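Local coordinates for protein tRNA (guanine-N(1)-)-methyltransferase (PDB 7KFF) that probably methylates N1 of guanosine 37 in tRNA, with S-adenosyl-L-methionine as the methyl donor, at residues L53-V64 and M77-D88. Residues are numbered along the deposited sequence; the frame is centred on the assembly and turned at random.
Sequences LRLWAEDAHKSV and MKPTVWGPALDD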
loop_
_atom_site.group_PDB
_atom_site.type_symbol
_atom_site.label_atom_id
_atom_site.label_comp_id
_atom_site.label_asym_id
_atom_site.label_seq_id
_atom_site.Cartn_x
_atom_site.Cartn_y
_atom_site.Cartn_z
ATOM N N LEU A 53 -3.533 -10.819 -19.031
ATOM C CA LEU A 53 -4.520 -10.077 -19.815
ATOM C C LEU A 53 -4.322 -10.256 -21.312
ATOM O O LEU A 53 -5.293 -10.205 -22.079
ATOM C CB LEU A 53 -4.418 -8.595 -19.443
ATOM C CG LEU A 53 -5.382 -7.631 -20.150
ATOM C CD1 LEU A 53 -6.821 -7.896 -19.755
ATOM C CD2 LEU A 53 -4.957 -6.193 -19.892
ATOM N N ARG A 54 -3.078 -10.456 -21.752
ATOM C CA ARG A 54 -2.820 -10.594 -23.184
ATOM C C ARG A 54 -3.461 -11.831 -23.790
ATOM O O ARG A 54 -3.606 -11.895 -25.019
ATOM C CB ARG A 54 -1.318 -10.604 -23.444
ATOM C CG ARG A 54 -0.689 -9.270 -23.138
ATOM C CD ARG A 54 0.744 -9.154 -23.656
ATOM N NE ARG A 54 1.396 -8.086 -22.911
ATOM C CZ ARG A 54 1.343 -6.793 -23.205
ATOM N NH1 ARG A 54 0.681 -6.365 -24.268
ATOM N NH2 ARG A 54 1.942 -5.925 -22.413
ATOM N N LEU A 55 -3.864 -12.802 -22.974
ATOM C CA LEU A 55 -4.588 -13.941 -23.518
ATOM C C LEU A 55 -5.826 -13.485 -24.264
ATOM O O LEU A 55 -6.288 -14.177 -25.169
ATOM C CB LEU A 55 -5.017 -14.874 -22.390
ATOM C CG LEU A 55 -3.915 -15.681 -21.714
ATOM C CD1 LEU A 55 -4.486 -16.439 -20.515
ATOM C CD2 LEU A 55 -3.278 -16.636 -22.702
ATOM N N TRP A 56 -6.375 -12.328 -23.895
ATOM C CA TRP A 56 -7.595 -11.810 -24.487
ATOM C C TRP A 56 -7.339 -10.746 -25.558
ATOM O O TRP A 56 -8.290 -10.137 -26.056
ATOM C CB TRP A 56 -8.514 -11.272 -23.388
ATOM C CG TRP A 56 -9.114 -12.360 -22.546
ATOM C CD1 TRP A 56 -10.268 -13.041 -22.805
ATOM C CD2 TRP A 56 -8.591 -12.914 -21.326
ATOM N NE1 TRP A 56 -10.495 -13.980 -21.833
ATOM C CE2 TRP A 56 -9.486 -13.915 -20.905
ATOM C CE3 TRP A 56 -7.468 -12.646 -20.546
ATOM C CZ2 TRP A 56 -9.295 -14.639 -19.732
ATOM C CZ3 TRP A 56 -7.276 -13.363 -19.393
ATOM C CH2 TRP A 56 -8.186 -14.347 -18.986
ATOM N N ALA A 57 -6.087 -10.514 -25.935
ATOM C CA ALA A 57 -5.779 -9.565 -26.998
ATOM C C ALA A 57 -5.862 -10.280 -28.341
ATOM O O ALA A 57 -5.310 -11.373 -28.507
ATOM C CB ALA A 57 -4.393 -8.958 -26.803
ATOM N N GLU A 58 -6.544 -9.656 -29.297
ATOM C CA GLU A 58 -6.868 -10.341 -30.545
ATOM C C GLU A 58 -5.779 -10.188 -31.600
ATOM O O GLU A 58 -5.398 -11.168 -32.249
ATOM C CB GLU A 58 -8.199 -9.824 -31.098
ATOM C CG GLU A 58 -9.419 -10.230 -30.281
ATOM C CD GLU A 58 -9.707 -11.726 -30.338
ATOM O OE1 GLU A 58 -8.812 -12.505 -30.730
ATOM O OE2 GLU A 58 -10.840 -12.125 -29.990
ATOM N N ASP A 59 -5.292 -8.969 -31.803
ATOM C CA ASP A 59 -4.303 -8.729 -32.841
ATOM C C ASP A 59 -3.069 -9.601 -32.624
ATOM O O ASP A 59 -2.843 -10.157 -31.543
ATOM C CB ASP A 59 -3.905 -7.255 -32.851
ATOM C CG ASP A 59 -3.486 -6.754 -31.480
ATOM O OD1 ASP A 59 -3.932 -7.335 -30.469
ATOM O OD2 ASP A 59 -2.712 -5.779 -31.424
ATOM N N ALA A 60 -2.269 -9.733 -33.688
ATOM C CA ALA A 60 -1.021 -10.480 -33.583
ATOM C C ALA A 60 -0.068 -9.825 -32.596
ATOM O O ALA A 60 0.768 -10.507 -31.990
ATOM C CB ALA A 60 -0.359 -10.582 -34.957
ATOM N N HIS A 61 -0.187 -8.510 -32.413
ATOM C CA HIS A 61 0.687 -7.754 -31.532
ATOM C C HIS A 61 0.327 -7.898 -30.058
ATOM O O HIS A 61 1.085 -7.420 -29.209
ATOM C CB HIS A 61 0.629 -6.272 -31.918
ATOM C CG HIS A 61 1.251 -5.968 -33.244
ATOM N ND1 HIS A 61 2.332 -6.667 -33.733
ATOM C CD2 HIS A 61 0.948 -5.039 -34.183
ATOM C CE1 HIS A 61 2.671 -6.184 -34.914
ATOM N NE2 HIS A 61 1.847 -5.194 -35.210
ATOM N N LYS A 62 -0.788 -8.551 -29.735
ATOM C CA LYS A 62 -1.246 -8.715 -28.351
ATOM C C LYS A 62 -1.341 -7.368 -27.633
ATOM O O LYS A 62 -0.901 -7.204 -26.490
ATOM C CB LYS A 62 -0.363 -9.695 -27.578
ATOM C CG LYS A 62 -0.062 -10.992 -28.325
ATOM C CD LYS A 62 -1.322 -11.787 -28.640
ATOM C CE LYS A 62 -1.709 -12.729 -27.502
ATOM N NZ LYS A 62 -3.037 -13.377 -27.729
ATOM N N SER A 63 -1.948 -6.400 -28.315
ATOM C CA SER A 63 -2.055 -5.048 -27.792
ATOM C C SER A 63 -3.143 -4.965 -26.732
ATOM O O SER A 63 -4.251 -5.473 -26.918
ATOM C CB SER A 63 -2.385 -4.079 -28.923
ATOM O OG SER A 63 -2.451 -2.755 -28.441
ATOM N N VAL A 64 -2.829 -4.309 -25.619
ATOM C CA VAL A 64 -3.790 -4.122 -24.538
ATOM C C VAL A 64 -4.081 -2.652 -24.254
ATOM O O VAL A 64 -4.864 -2.354 -23.341
ATOM C CB VAL A 64 -3.359 -4.840 -23.247
ATOM C CG1 VAL A 64 -3.164 -6.316 -23.490
ATOM C CG2 VAL A 64 -2.114 -4.189 -22.674
HETATM N N MSE A 77 -5.820 1.377 -21.152
HETATM C CA MSE A 77 -6.087 -0.010 -21.493
HETATM C C MSE A 77 -7.451 -0.233 -22.133
HETATM O O MSE A 77 -8.438 0.420 -21.769
HETATM C CB MSE A 77 -5.951 -0.918 -20.293
HETATM C CG MSE A 77 -4.587 -0.861 -19.609
HETATM SE SE MSE A 77 -4.265 -2.002 -18.116
HETATM C CE MSE A 77 -2.858 -3.150 -18.749
ATOM N N LYS A 78 -7.477 -1.192 -23.074
ATOM C CA LYS A 78 -8.544 -1.292 -24.060
ATOM C C LYS A 78 -9.763 -2.030 -23.525
ATOM O O LYS A 78 -9.623 -3.137 -22.987
ATOM C CB LYS A 78 -8.030 -2.099 -25.264
ATOM C CG LYS A 78 -7.012 -1.407 -26.140
ATOM C CD LYS A 78 -6.568 -2.345 -27.280
ATOM C CE LYS A 78 -6.032 -1.611 -28.481
ATOM N NZ LYS A 78 -5.501 -2.546 -29.525
ATOM N N PRO A 79 -10.970 -1.489 -23.716
ATOM C CA PRO A 79 -12.178 -2.242 -23.335
ATOM C C PRO A 79 -12.360 -3.535 -24.093
ATOM O O PRO A 79 -12.899 -4.493 -23.528
ATOM C CB PRO A 79 -13.337 -1.273 -23.624
ATOM C CG PRO A 79 -12.760 0.002 -23.895
ATOM C CD PRO A 79 -11.284 -0.133 -24.182
ATOM N N THR A 80 -11.951 -3.595 -25.362
ATOM C CA THR A 80 -12.170 -4.804 -26.153
ATOM C C THR A 80 -11.305 -5.978 -25.696
ATOM O O THR A 80 -11.554 -7.118 -26.109
ATOM C CB THR A 80 -11.940 -4.534 -27.640
ATOM O OG1 THR A 80 -10.611 -4.017 -27.804
ATOM C CG2 THR A 80 -12.979 -3.531 -28.196
ATOM N N VAL A 81 -10.316 -5.725 -24.845
ATOM C CA VAL A 81 -9.536 -6.771 -24.178
ATOM C C VAL A 81 -10.050 -7.023 -22.766
ATOM O O VAL A 81 -10.308 -8.167 -22.387
ATOM C CB VAL A 81 -8.040 -6.395 -24.195
ATOM C CG1 VAL A 81 -7.212 -7.471 -23.495
ATOM C CG2 VAL A 81 -7.563 -6.186 -25.632
ATOM N N TRP A 82 -10.263 -5.948 -21.997
ATOM C CA TRP A 82 -10.696 -6.091 -20.612
ATOM C C TRP A 82 -12.085 -6.710 -20.466
ATOM O O TRP A 82 -12.324 -7.473 -19.523
ATOM C CB TRP A 82 -10.657 -4.742 -19.893
ATOM C CG TRP A 82 -9.354 -4.515 -19.254
ATOM C CD1 TRP A 82 -8.363 -3.648 -19.647
ATOM C CD2 TRP A 82 -8.868 -5.182 -18.088
ATOM N NE1 TRP A 82 -7.294 -3.735 -18.777
ATOM C CE2 TRP A 82 -7.572 -4.681 -17.824
ATOM C CE3 TRP A 82 -9.399 -6.159 -17.247
ATOM C CZ2 TRP A 82 -6.810 -5.137 -16.762
ATOM C CZ3 TRP A 82 -8.638 -6.600 -16.190
ATOM C CH2 TRP A 82 -7.349 -6.106 -15.973
ATOM N N GLY A 83 -13.036 -6.331 -21.305
ATOM C CA GLY A 83 -14.386 -6.822 -21.163
ATOM C C GLY A 83 -14.461 -8.336 -21.260
ATOM O O GLY A 83 -14.974 -9.020 -20.362
ATOM N N PRO A 84 -13.933 -8.902 -22.349
ATOM C CA PRO A 84 -13.908 -10.377 -22.453
ATOM C C PRO A 84 -13.152 -11.050 -21.319
ATOM O O PRO A 84 -13.578 -12.108 -20.846
ATOM C CB PRO A 84 -13.275 -10.613 -23.830
ATOM C CG PRO A 84 -13.680 -9.366 -24.611
ATOM C CD PRO A 84 -13.566 -8.254 -23.623
ATOM N N ALA A 85 -12.033 -10.467 -20.868
ATOM C CA ALA A 85 -11.273 -11.048 -19.769
ATOM C C ALA A 85 -12.121 -11.113 -18.510
ATOM O O ALA A 85 -12.178 -12.143 -17.827
ATOM C CB ALA A 85 -10.012 -10.218 -19.533
ATOM N N LEU A 86 -12.794 -10.015 -18.180
ATOM C CA LEU A 86 -13.614 -10.008 -16.980
ATOM C C LEU A 86 -14.815 -10.934 -17.112
ATOM O O LEU A 86 -15.234 -11.550 -16.124
ATOM C CB LEU A 86 -14.070 -8.578 -16.686
ATOM C CG LEU A 86 -12.956 -7.675 -16.150
ATOM C CD1 LEU A 86 -13.378 -6.217 -16.271
ATOM C CD2 LEU A 86 -12.655 -8.037 -14.720
ATOM N N ASP A 87 -15.400 -11.023 -18.313
ATOM C CA ASP A 87 -16.508 -11.943 -18.542
ATOM C C ASP A 87 -16.073 -13.379 -18.250
ATOM O O ASP A 87 -16.781 -14.141 -17.586
ATOM C CB ASP A 87 -16.946 -11.887 -20.009
ATOM C CG ASP A 87 -17.633 -10.581 -20.422
ATOM O OD1 ASP A 87 -17.985 -9.729 -19.567
ATOM O OD2 ASP A 87 -17.809 -10.392 -21.659
ATOM N N ASP A 88 -14.903 -13.765 -18.762
ATOM C CA ASP A 88 -14.441 -15.147 -18.646
ATOM C C ASP A 88 -14.029 -15.471 -17.217
ATOM O O ASP A 88 -14.334 -16.555 -16.700
ATOM C CB ASP A 88 -13.267 -15.369 -19.600
ATOM C CG ASP A 88 -13.693 -15.509 -21.062
ATOM O OD1 ASP A 88 -14.910 -15.527 -21.369
ATOM O OD2 ASP A 88 -12.790 -15.627 -21.928
#
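Trp56 lies flat against one side of helix 79-90. Ala85 sits under the centre of its indole, with Ala85 CA 3.5 Å from the centroid of the five-membered ring in a CH-pi contact. Leu55 CB lies over the rim of the opposite face. A second CH-pi contact has the roles exchanged: Leu53 CD1 stands over the six-membered ring of Trp82, 3.8 Å from its centroid. With CG anti to the backbone N (chi1 -180°), the branched end of Leu53 is carried onto this indole, and both methyls rest on it. CD1 also reaches Val81 CG1 and Ala85 CB, while CD2 lies 3.6 Å from Trp82 NE1, a buried nitrogen with no hydrogen-bond partner.

Val81 fills the middle of the interface by van der Waals packing. Its CG1 lies 3.6 Å from Leu53 O and also meets Val64 CG1. Its CG2 packs against Ser63 O.

Hydrogen bonds close both ends. Trp56 NE1 donates to Asp88 OD2 at 2.8 Å, nearly straight at 172°. The oxygen lies in the indole plane, but the N-H comes in 36° out of the plane of the Asp88 carboxylate. At the helix start, N-cap Lys78 donates its backbone N to Val64 O (2.9 Å). The extended Lys78 side chain runs back along the loop to a weak bond from NZ to Ser63 OG.

A bound S-adenosyl-L-homocysteine lies about 7 Å from the Met77 side chain. The loop after edge strand 46-52 is thus packed on helix 79-90, beside the parallel sheet of the knotted SPOUT methyltransferase fold.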